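PDB 4ZEO: translation initiation factor eif-2b-like protein from Chaetomium thermophilum, which is the delta subunit of the decameric eIF2B complex, the GDP-GTP exchange factor for eIF2, and so probably takes part in the initiation of translation. Local coordinates for residues Gln278-Asn281 / Asp282-Ile286; Val390-Glu393 / Thr394-Asp398; Lys153-Pro157 / Ala158-Val162. All coordinates share one frame; numbering follows the deposited sequence.

Contact 1 of 3, residues Gln278-Asn281 / Asp282-Ile286; sequences QSIN and DGDTI
Asn281 to Asp284 form a type II beta turn, closed by a hydrogen bond from Asp284 N to Asn281 O at 3.2 Å. Gly283 takes the third position of the turn with a positive phi of 86°; a CB there would crowd the carbonyl oxygen of the residue before, which is why glycine suits this place in a type II turn. A second hydrogen bond runs the other way, from Asn281 N to Asp284 OD1 at 2.9 Å. The amide comes from above the carboxylate plane, 67° out of it, and meets the oxygen steeply. Asp284 turns its CB toward Asn281, and with CG anti to its own carbonyl carbon (chi1 -84°) the carboxylate reaches back across the turn. Aspartate is short enough to do this, and the side chain of Asn281 lies alongside it, pointing the same way.

The turn joins helix 246-277 to strand 285-289, a central strand of the parallel sheet in this Rossmann-like fold. Flanking the turn in sequence, Ile280 and Ile286 cross at about a right angle, CG1 of Ile280 lying 3.9 Å from CD1 of Ile286. Both are buried, against Leu299 of helix 293-304 and Phe356 of strand 354-358, which suits branched aliphatic residues. Asp282, an exposed residue, has its CB pointing away from 278-281, and its OD1 accepts a hydrogen bond from Ser308 N, while Lys307 NZ bonds Ile280 O.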
ATOM      1  N   GLN A 278     -15.499   7.869   8.996  1.00 51.70           N
ATOM      2  CA  GLN A 278     -16.471   8.963   9.031  1.00 55.74           C
ATOM      3  C   GLN A 278     -17.625   8.684   8.070  1.00 55.10           C
ATOM      4  O   GLN A 278     -18.755   9.107   8.298  1.00 57.59           O
ATOM      5  CB  GLN A 278     -15.799  10.289   8.683  1.00 57.66           C
ATOM      6  CG  GLN A 278     -15.089  10.924   9.847  1.00 61.27           C
ATOM      7  CD  GLN A 278     -14.353  12.180   9.440  1.00 63.83           C
ATOM      8  OE1 GLN A 278     -14.226  12.478   8.251  1.00 65.97           O
ATOM      9  NE2 GLN A 278     -13.813  12.891  10.418  1.00 64.55           N
ATOM     10  N   SER A 279     -17.309   8.015   6.970  1.00 53.06           N
ATOM     11  CA  SER A 279     -18.299   7.633   5.981  1.00 56.10           C
ATOM     12  C   SER A 279     -19.260   6.567   6.494  1.00 61.93           C
ATOM     13  O   SER A 279     -20.357   6.425   5.970  1.00 72.12           O
ATOM     14  CB  SER A 279     -17.623   7.143   4.710  1.00 52.05           C
ATOM     15  OG  SER A 279     -17.401   8.224   3.833  1.00 51.19           O
ATOM     16  N   ILE A 280     -18.813   5.763   7.453  1.00 57.17           N
ATOM     17  CA  ILE A 280     -19.651   4.717   8.010  1.00 54.32           C
ATOM     18  C   ILE A 280     -20.593   5.249   9.075  1.00 57.60           C
ATOM     19  O   ILE A 280     -20.193   6.001   9.942  1.00 59.78           O
ATOM     20  CB  ILE A 280     -18.794   3.574   8.544  1.00 50.53           C
ATOM     21  CG1 ILE A 280     -17.976   3.003   7.383  1.00 45.69           C
ATOM     22  CG2 ILE A 280     -19.664   2.493   9.185  1.00 52.28           C
ATOM     23  CD1 ILE A 280     -17.019   1.956   7.772  1.00 45.66           C
ATOM     24  N   ASN A 281     -21.856   4.849   8.991  1.00 59.40           N
ATOM     25  CA  ASN A 281     -22.889   5.356   9.886  1.00 63.07           C
ATOM     26  C   ASN A 281     -23.679   4.216  10.478  1.00 62.64           C
ATOM     27  O   ASN A 281     -23.624   3.105   9.961  1.00 60.45           O
ATOM     28  CB  ASN A 281     -23.832   6.276   9.122  1.00 67.00           C
ATOM     29  CG  ASN A 281     -23.158   7.535   8.658  1.00 67.81           C
ATOM     30  OD1 ASN A 281     -22.621   8.303   9.452  1.00 71.46           O
ATOM     31  ND2 ASN A 281     -23.100   7.707   7.346  1.00 66.73           N
ATOM     32  N   ASP A 282     -24.443   4.491  11.528  1.00 64.97           N
ATOM     33  CA  ASP A 282     -25.215   3.438  12.181  1.00 66.48           C
ATOM     34  C   ASP A 282     -26.251   2.869  11.218  1.00 63.68           C
ATOM     35  O   ASP A 282     -26.968   3.614  10.550  1.00 63.58           O
ATOM     36  CB  ASP A 282     -25.917   3.973  13.426  1.00 70.85           C
ATOM     37  CG  ASP A 282     -25.158   3.678  14.689  1.00 72.16           C
ATOM     38  OD1 ASP A 282     -24.427   2.675  14.706  1.00 70.87           O
ATOM     39  OD2 ASP A 282     -25.305   4.435  15.669  1.00 75.40           O
ATOM     40  N   GLY A 283     -26.335   1.544  11.170  1.00 61.82           N
ATOM     41  CA  GLY A 283     -27.263   0.859  10.284  1.00 61.27           C
ATOM     42  C   GLY A 283     -26.760   0.601   8.869  1.00 58.33           C
ATOM     43  O   GLY A 283     -27.498   0.083   8.042  1.00 58.74           O
ATOM     44  N   ASP A 284     -25.509   0.948   8.589  1.00 56.13           N
ATOM     45  CA  ASP A 284     -24.939   0.739   7.253  1.00 55.92           C
ATOM     46  C   ASP A 284     -24.663  -0.732   6.984  1.00 55.13           C
ATOM     47  O   ASP A 284     -24.417  -1.528   7.896  1.00 54.89           O
ATOM     48  CB  ASP A 284     -23.617   1.522   7.084  1.00 54.50           C
ATOM     49  CG  ASP A 284     -23.820   2.982   6.686  1.00 56.17           C
ATOM     50  OD1 ASP A 284     -22.801   3.699   6.529  1.00 53.64           O
ATOM     51  OD2 ASP A 284     -24.981   3.428   6.560  1.00 60.55           O
ATOM     52  N   THR A 285     -24.678  -1.088   5.711  1.00 54.63           N
ATOM     53  CA  THR A 285     -24.152  -2.373   5.311  1.00 53.33           C
ATOM     54  C   THR A 285     -22.966  -2.129   4.422  1.00 48.53           C
ATOM     55  O   THR A 285     -23.041  -1.413   3.443  1.00 50.08           O
ATOM     56  CB  THR A 285     -25.176  -3.258   4.599  1.00 59.11           C
ATOM     57  OG1 THR A 285     -26.346  -3.399   5.426  1.00 66.21           O
ATOM     58  CG2 THR A 285     -24.573  -4.631   4.362  1.00 58.08           C
ATOM     59  N   ILE A 286     -21.856  -2.719   4.796  1.00 45.39           N
ATOM     60  CA  ILE A 286     -20.604  -2.538   4.090  1.00 43.19           C
ATOM     61  C   ILE A 286     -20.228  -3.804   3.350  1.00 41.59           C
ATOM     62  O   ILE A 286     -20.359  -4.897   3.898  1.00 45.21           O
ATOM     63  CB  ILE A 286     -19.446  -2.173   5.055  1.00 49.35           C
ATOM     64  CG1 ILE A 286     -19.880  -1.065   6.025  1.00 51.27           C
ATOM     65  CG2 ILE A 286     -18.221  -1.796   4.270  1.00 46.64           C
ATOM     66  CD1 ILE A 286     -20.010   0.284   5.371  1.00 52.92           C
TER

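Contact 2 of 3, residues Val390-Glu393 / Thr394-Asp398; sequences VLCE and TINFD
Strand 387-391 runs out into an extended link, Cys392-Glu393, and the chain then curls into a single 3-10 turn at 394-396, where Asn396 N donates to Glu393 O at 3.1 Å from well above the carbonyl plane. The same oxygen also meets the edge of the Phe397 ring in its plane, 3.5 Å from CD1, so the polarised rim of the ring faces a carbonyl.

Cys392 turns its side chain toward the turn. With SG anti to the backbone N (chi1 -169°), the sulfur reaches CB of Asn396 at 3.5 Å and lies oblique to the Phe397 ring, 5.3 Å from its centroid, in a sulfur-aromatic contact. A small, polarisable thiol suits a place beside both Asn396 CB and the Phe397 ring; Cys392 itself is buried.

The segment is the loop at the C-terminal end of a parallel strand in the Rossmann-like sheet, a place where many proteins of this fold group build their functional sites. Here Glu393, bent at chi2 (88°), and Asn396 lie side by side, pointing the same way, with carboxylate and amide planes 76° apart. Glu393 OE1 comes 2.8 Å from Asn396 ND2, but the angle is too poor for a hydrogen bond. Stronger partners hold these polar ends: Glu393 OE2 forms a salt bridge with Arg293, which probably compensates the charge of this buried carboxylate, and Asn396, also buried, has its OD1 bonded to Ser174 OG. The short hydroxyl of Thr394 can meet both Glu440 and Arg264, tying the turn to helix 246-277.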
ATOM      1  N   VAL A 390     -12.657   3.595  -2.632  1.00 29.23           N
ATOM      2  CA  VAL A 390     -11.336   2.993  -2.651  1.00 30.71           C
ATOM      3  C   VAL A 390     -10.432   3.731  -1.679  1.00 34.20           C
ATOM      4  O   VAL A 390     -10.377   4.963  -1.685  1.00 35.70           O
ATOM      5  CB  VAL A 390     -10.720   3.014  -4.057  1.00 30.66           C
ATOM      6  CG1 VAL A 390      -9.230   2.624  -4.001  1.00 29.75           C
ATOM      7  CG2 VAL A 390     -11.511   2.116  -4.999  1.00 28.38           C
ATOM      8  N   LEU A 391      -9.752   2.964  -0.834  1.00 35.38           N
ATOM      9  CA  LEU A 391      -8.826   3.487   0.183  1.00 32.77           C
ATOM     10  C   LEU A 391      -7.390   3.229  -0.238  1.00 34.48           C
ATOM     11  O   LEU A 391      -7.008   2.083  -0.505  1.00 33.21           O
ATOM     12  CB  LEU A 391      -9.081   2.837   1.530  1.00 31.91           C
ATOM     13  CG  LEU A 391     -10.535   2.799   2.013  1.00 32.58           C
ATOM     14  CD1 LEU A 391     -10.669   2.022   3.335  1.00 31.67           C
ATOM     15  CD2 LEU A 391     -11.074   4.223   2.153  1.00 33.88           C
ATOM     16  N   CYS A 392      -6.596   4.291  -0.337  1.00 34.68           N
ATOM     17  CA  CYS A 392      -5.237   4.130  -0.829  1.00 34.59           C
ATOM     18  C   CYS A 392      -4.305   5.293  -0.439  1.00 35.58           C
ATOM     19  O   CYS A 392      -4.688   6.462  -0.504  1.00 37.07           O
ATOM     20  CB  CYS A 392      -5.306   3.960  -2.361  1.00 34.59           C
ATOM     21  SG  CYS A 392      -3.807   3.448  -3.187  1.00 39.69           S
ATOM     22  N   GLU A 393      -3.062   4.965  -0.113  1.00 34.85           N
ATOM     23  CA  GLU A 393      -2.058   5.970   0.238  1.00 34.21           C
ATOM     24  C   GLU A 393      -1.595   6.647  -1.047  1.00 36.10           C
ATOM     25  O   GLU A 393      -1.515   6.006  -2.087  1.00 38.04           O
ATOM     26  CB  GLU A 393      -0.867   5.326   0.977  1.00 31.79           C
ATOM     27  CG  GLU A 393      -1.245   4.622   2.271  1.00 34.28           C
ATOM     28  CD  GLU A 393      -1.649   3.135   2.098  1.00 44.45           C
ATOM     29  OE1 GLU A 393      -1.991   2.689   0.966  1.00 43.51           O
ATOM     30  OE2 GLU A 393      -1.615   2.406   3.114  1.00 43.90           O
ATOM     31  N   THR A 394      -1.243   7.922  -0.958  1.00 35.04           N
ATOM     32  CA  THR A 394      -0.844   8.692  -2.133  1.00 35.36           C
ATOM     33  C   THR A 394       0.404   8.121  -2.784  1.00 36.00           C
ATOM     34  O   THR A 394       0.570   8.231  -3.994  1.00 37.98           O
ATOM     35  CB  THR A 394      -0.574  10.188  -1.794  1.00 30.64           C
ATOM     36  OG1 THR A 394       0.461  10.287  -0.813  1.00 29.74           O
ATOM     37  CG2 THR A 394      -1.804  10.842  -1.276  1.00 28.33           C
ATOM     38  N   ILE A 395       1.271   7.514  -1.976  1.00 35.93           N
ATOM     39  CA  ILE A 395       2.557   6.956  -2.441  1.00 38.92           C
ATOM     40  C   ILE A 395       2.345   5.785  -3.445  1.00 37.57           C
ATOM     41  O   ILE A 395       3.233   5.439  -4.211  1.00 39.08           O
ATOM     42  CB  ILE A 395       3.426   6.477  -1.219  1.00 34.58           C
ATOM     43  CG1 ILE A 395       4.890   6.253  -1.592  1.00 38.32           C
ATOM     44  CG2 ILE A 395       2.865   5.200  -0.586  1.00 31.56           C
ATOM     45  CD1 ILE A 395       5.723   7.479  -1.662  1.00 39.96           C
ATOM     46  N   ASN A 396       1.148   5.205  -3.424  1.00 35.93           N
ATOM     47  CA  ASN A 396       0.758   4.133  -4.328  1.00 36.15           C
ATOM     48  C   ASN A 396       0.271   4.651  -5.703  1.00 36.23           C
ATOM     49  O   ASN A 396       0.054   3.863  -6.612  1.00 35.87           O
ATOM     50  CB  ASN A 396      -0.337   3.266  -3.681  1.00 34.07           C
ATOM     51  CG  ASN A 396       0.188   2.379  -2.548  1.00 37.52           C
ATOM     52  OD1 ASN A 396       1.227   1.740  -2.679  1.00 41.26           O
ATOM     53  ND2 ASN A 396      -0.522   2.358  -1.431  1.00 36.83           N
ATOM     54  N   PHE A 397       0.060   5.959  -5.829  1.00 36.33           N
ATOM     55  CA  PHE A 397      -0.340   6.553  -7.105  1.00 40.93           C
ATOM     56  C   PHE A 397       0.805   6.635  -8.085  1.00 49.50           C
ATOM     57  O   PHE A 397       1.960   6.859  -7.711  1.00 49.01           O
ATOM     58  CB  PHE A 397      -0.908   7.961  -6.919  1.00 36.52           C
ATOM     59  CG  PHE A 397      -2.301   7.991  -6.366  1.00 33.78           C
ATOM     60  CD1 PHE A 397      -2.577   7.414  -5.136  1.00 32.09           C
ATOM     61  CD2 PHE A 397      -3.315   8.653  -7.033  1.00 33.37           C
ATOM     62  CE1 PHE A 397      -3.849   7.447  -4.602  1.00 31.13           C
ATOM     63  CE2 PHE A 397      -4.594   8.704  -6.509  1.00 33.52           C
ATOM     64  CZ  PHE A 397      -4.863   8.097  -5.284  1.00 32.46           C
ATOM     65  N   ASP A 398       0.483   6.441  -9.351  1.00 59.92           N
ATOM     66  CA  ASP A 398       1.444   6.685 -10.403  1.00 71.07           C
ATOM     67  C   ASP A 398       1.346   8.170 -10.701  1.00 80.24           C
ATOM     68  O   ASP A 398       0.397   8.613 -11.318  1.00 80.73           O
ATOM     69  CB  ASP A 398       1.134   5.846 -11.637  1.00 71.41           C
ATOM     70  CG  ASP A 398       2.204   5.952 -12.698  1.00 73.83           C
ATOM     71  OD1 ASP A 398       1.888   5.740 -13.884  1.00 74.32           O
ATOM     72  OD2 ASP A 398       3.365   6.236 -12.344  1.00 75.96           O
TER

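Contact 3 of 3, residues Lys153-Pro157 / Ala158-Val162; sequences KDVHP and AVLAV
His156 and Ala158 meet through a side-chain hydrogen bond: Ala158 N donates to His156 ND1 at 3.0 Å, tilted only 15° from the ring plane. With CG anti to the backbone N (chi1 -169°), the imidazole swings forward beside the first turn, bringing ND1 also to 3.4 Å from CB of Ala158. For ND1 to accept, it must be the unprotonated nitrogen, and NE2 is hydrogen-bonded to Ser191 OG on helix 174-191; one ring thus bridges two helices.

Backbone hydrogen bonds carry the chain into the helix. Leu160 N reaches His156 O at 3.0 Å, nearly in line with the C=O bond, and Ala161 N reaches Pro157 O at 3.1 Å. Pro157 suits the first turn because its nitrogen has no hydrogen to offer and needs no acceptor, while its ring favours the helical phi. Its CD lies over one face of the imidazole, 3.3 Å above the plane and offset toward the rim.

Apolar contacts are centred on Val155, just ahead of the cap. Its CG1 lies 3.9 Å from CG1 of Val159 and 3.8 Å from CD1 of Leu160, whose side chain it crosses at about a right angle. Val155 also packs on Gln212 and Tyr215 of helix 200-219, and Val159 on Val188 of helix 174-191, so Val155 and Val159, both buried, fix the start of the helix against these two helices.

His156 occupies the N-cap position just before helix 157-168, which packs within the helical part of the chain, and its bond from Ala158 N is a capping bond.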
ATOM      1  N   LYS A 153      27.484  -9.725  -3.705  1.00 96.24           N
ATOM      2  CA  LYS A 153      27.966  -8.626  -4.545  1.00 90.45           C
ATOM      3  C   LYS A 153      28.118  -7.312  -3.789  1.00 86.35           C
ATOM      4  O   LYS A 153      28.864  -7.218  -2.811  1.00 89.85           O
ATOM      5  CB  LYS A 153      27.037  -8.418  -5.747  1.00 87.42           C
ATOM      6  CG  LYS A 153      26.647  -9.706  -6.431  1.00 90.43           C
ATOM      7  CD  LYS A 153      26.375  -9.501  -7.905  1.00 90.49           C
ATOM      8  CE  LYS A 153      25.313  -8.451  -8.122  1.00 86.29           C
ATOM      9  NZ  LYS A 153      24.999  -8.335  -9.568  1.00 86.11           N
ATOM     10  N   ASP A 154      27.428  -6.291  -4.291  1.00 79.30           N
ATOM     11  CA  ASP A 154      27.421  -4.964  -3.679  1.00 74.47           C
ATOM     12  C   ASP A 154      26.197  -4.794  -2.774  1.00 65.98           C
ATOM     13  O   ASP A 154      25.965  -3.730  -2.205  1.00 64.20           O
ATOM     14  CB  ASP A 154      27.379  -3.883  -4.763  1.00 74.50           C
ATOM     15  CG  ASP A 154      28.746  -3.515  -5.271  1.00 78.14           C
ATOM     16  OD1 ASP A 154      29.716  -3.553  -4.482  1.00 79.38           O
ATOM     17  OD2 ASP A 154      28.838  -3.130  -6.458  1.00 79.66           O
ATOM     18  N   VAL A 155      25.371  -5.828  -2.715  1.00 60.46           N
ATOM     19  CA  VAL A 155      24.134  -5.759  -1.969  1.00 54.00           C
ATOM     20  C   VAL A 155      24.380  -5.751  -0.470  1.00 52.72           C
ATOM     21  O   VAL A 155      25.060  -6.623   0.059  1.00 55.74           O
ATOM     22  CB  VAL A 155      23.206  -6.929  -2.355  1.00 52.83           C
ATOM     23  CG1 VAL A 155      21.885  -6.856  -1.604  1.00 50.02           C
ATOM     24  CG2 VAL A 155      22.967  -6.899  -3.864  1.00 51.13           C
ATOM     25  N   HIS A 156      23.803  -4.766   0.206  1.00 47.11           N
ATOM     26  CA  HIS A 156      23.861  -4.690   1.647  1.00 47.72           C
ATOM     27  C   HIS A 156      23.062  -5.865   2.246  1.00 50.49           C
ATOM     28  O   HIS A 156      22.003  -6.218   1.730  1.00 50.15           O
ATOM     29  CB  HIS A 156      23.289  -3.344   2.109  1.00 44.45           C
ATOM     30  CG  HIS A 156      23.540  -3.037   3.550  1.00 46.43           C
ATOM     31  ND1 HIS A 156      22.800  -3.601   4.576  1.00 46.68           N
ATOM     32  CD2 HIS A 156      24.458  -2.243   4.147  1.00 46.79           C
ATOM     33  CE1 HIS A 156      23.245  -3.150   5.730  1.00 47.98           C
ATOM     34  NE2 HIS A 156      24.254  -2.320   5.498  1.00 47.80           N
ATOM     35  N   PRO A 157      23.552  -6.469   3.344  1.00 53.96           N
ATOM     36  CA  PRO A 157      22.797  -7.602   3.898  1.00 55.12           C
ATOM     37  C   PRO A 157      21.343  -7.278   4.288  1.00 55.63           C
ATOM     38  O   PRO A 157      20.480  -8.142   4.141  1.00 58.07           O
ATOM     39  CB  PRO A 157      23.635  -8.012   5.126  1.00 57.38           C
ATOM     40  CG  PRO A 157      24.490  -6.825   5.430  1.00 57.76           C
ATOM     41  CD  PRO A 157      24.813  -6.258   4.080  1.00 56.21           C
ATOM     42  N   ALA A 158      21.068  -6.065   4.755  1.00 52.65           N
ATOM     43  CA  ALA A 158      19.702  -5.697   5.098  1.00 48.70           C
ATOM     44  C   ALA A 158      18.806  -5.759   3.862  1.00 47.14           C
ATOM     45  O   ALA A 158      17.668  -6.228   3.932  1.00 48.87           O
ATOM     46  CB  ALA A 158      19.665  -4.318   5.726  1.00 44.64           C
ATOM     47  N   VAL A 159      19.327  -5.282   2.738  1.00 45.10           N
ATOM     48  CA  VAL A 159      18.599  -5.296   1.472  1.00 43.69           C
ATOM     49  C   VAL A 159      18.402  -6.728   0.954  1.00 46.20           C
ATOM     50  O   VAL A 159      17.341  -7.088   0.459  1.00 46.89           O
ATOM     51  CB  VAL A 159      19.338  -4.403   0.403  1.00 36.69           C
ATOM     52  CG1 VAL A 159      18.767  -4.614  -1.026  1.00 31.79           C
ATOM     53  CG2 VAL A 159      19.292  -2.918   0.836  1.00 32.64           C
ATOM     54  N   LEU A 160      19.420  -7.550   1.127  1.00 48.52           N
ATOM     55  CA  LEU A 160      19.384  -8.935   0.711  1.00 49.59           C
ATOM     56  C   LEU A 160      18.228  -9.698   1.398  1.00 52.73           C
ATOM     57  O   LEU A 160      17.455 -10.408   0.749  1.00 53.68           O
ATOM     58  CB  LEU A 160      20.713  -9.575   1.066  1.00 51.45           C
ATOM     59  CG  LEU A 160      21.037 -10.896   0.404  1.00 54.63           C
ATOM     60  CD1 LEU A 160      21.398 -10.611  -1.051  1.00 53.39           C
ATOM     61  CD2 LEU A 160      22.152 -11.624   1.149  1.00 58.06           C
ATOM     62  N   ALA A 161      18.099  -9.504   2.710  1.00 53.02           N
ATOM     63  CA  ALA A 161      17.050 -10.134   3.496  1.00 54.63           C
ATOM     64  C   ALA A 161      15.670  -9.647   3.058  1.00 54.18           C
ATOM     65  O   ALA A 161      14.753 -10.449   2.906  1.00 56.20           O
ATOM     66  CB  ALA A 161      17.259  -9.874   4.974  1.00 55.84           C
ATOM     67  N   VAL A 162      15.517  -8.342   2.855  1.00 50.76           N
ATOM     68  CA  VAL A 162      14.224  -7.813   2.421  1.00 48.05           C
ATOM     69  C   VAL A 162      13.807  -8.335   1.042  1.00 47.79           C
ATOM     70  O   VAL A 162      12.653  -8.709   0.849  1.00 48.15           O
ATOM     71  CB  VAL A 162      14.220  -6.270   2.418  1.00 45.36           C
ATOM     72  CG1 VAL A 162      13.059  -5.718   1.606  1.00 43.94           C
ATOM     73  CG2 VAL A 162      14.192  -5.749   3.839  1.00 45.28           C
TER

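Along the chain the order is contact 3, contact 1, contact 2. Contact 3 starts helix 157-168 in the helical part, whereas contacts 1 and 2 both adjoin the parallel sheet of the Rossmann-like part. Contact 1 leads into strand 285-289 and contact 2 follows strand 387-391; strand 354-358 lies between these two in the sheet. Their centres are about 23 Å apart. Contact 3 lies on the opposite side of the chain's centre from contact 1, with centres about 45 Å apart, and about 28 Å, centre to centre, from contact 2, which is close to the chain's centre. Helix 174-191 packs against both contacts 2 and 3, and helix 246-277 links contact 2 with the start of contact 1, so these helices connect both parts of the subunit.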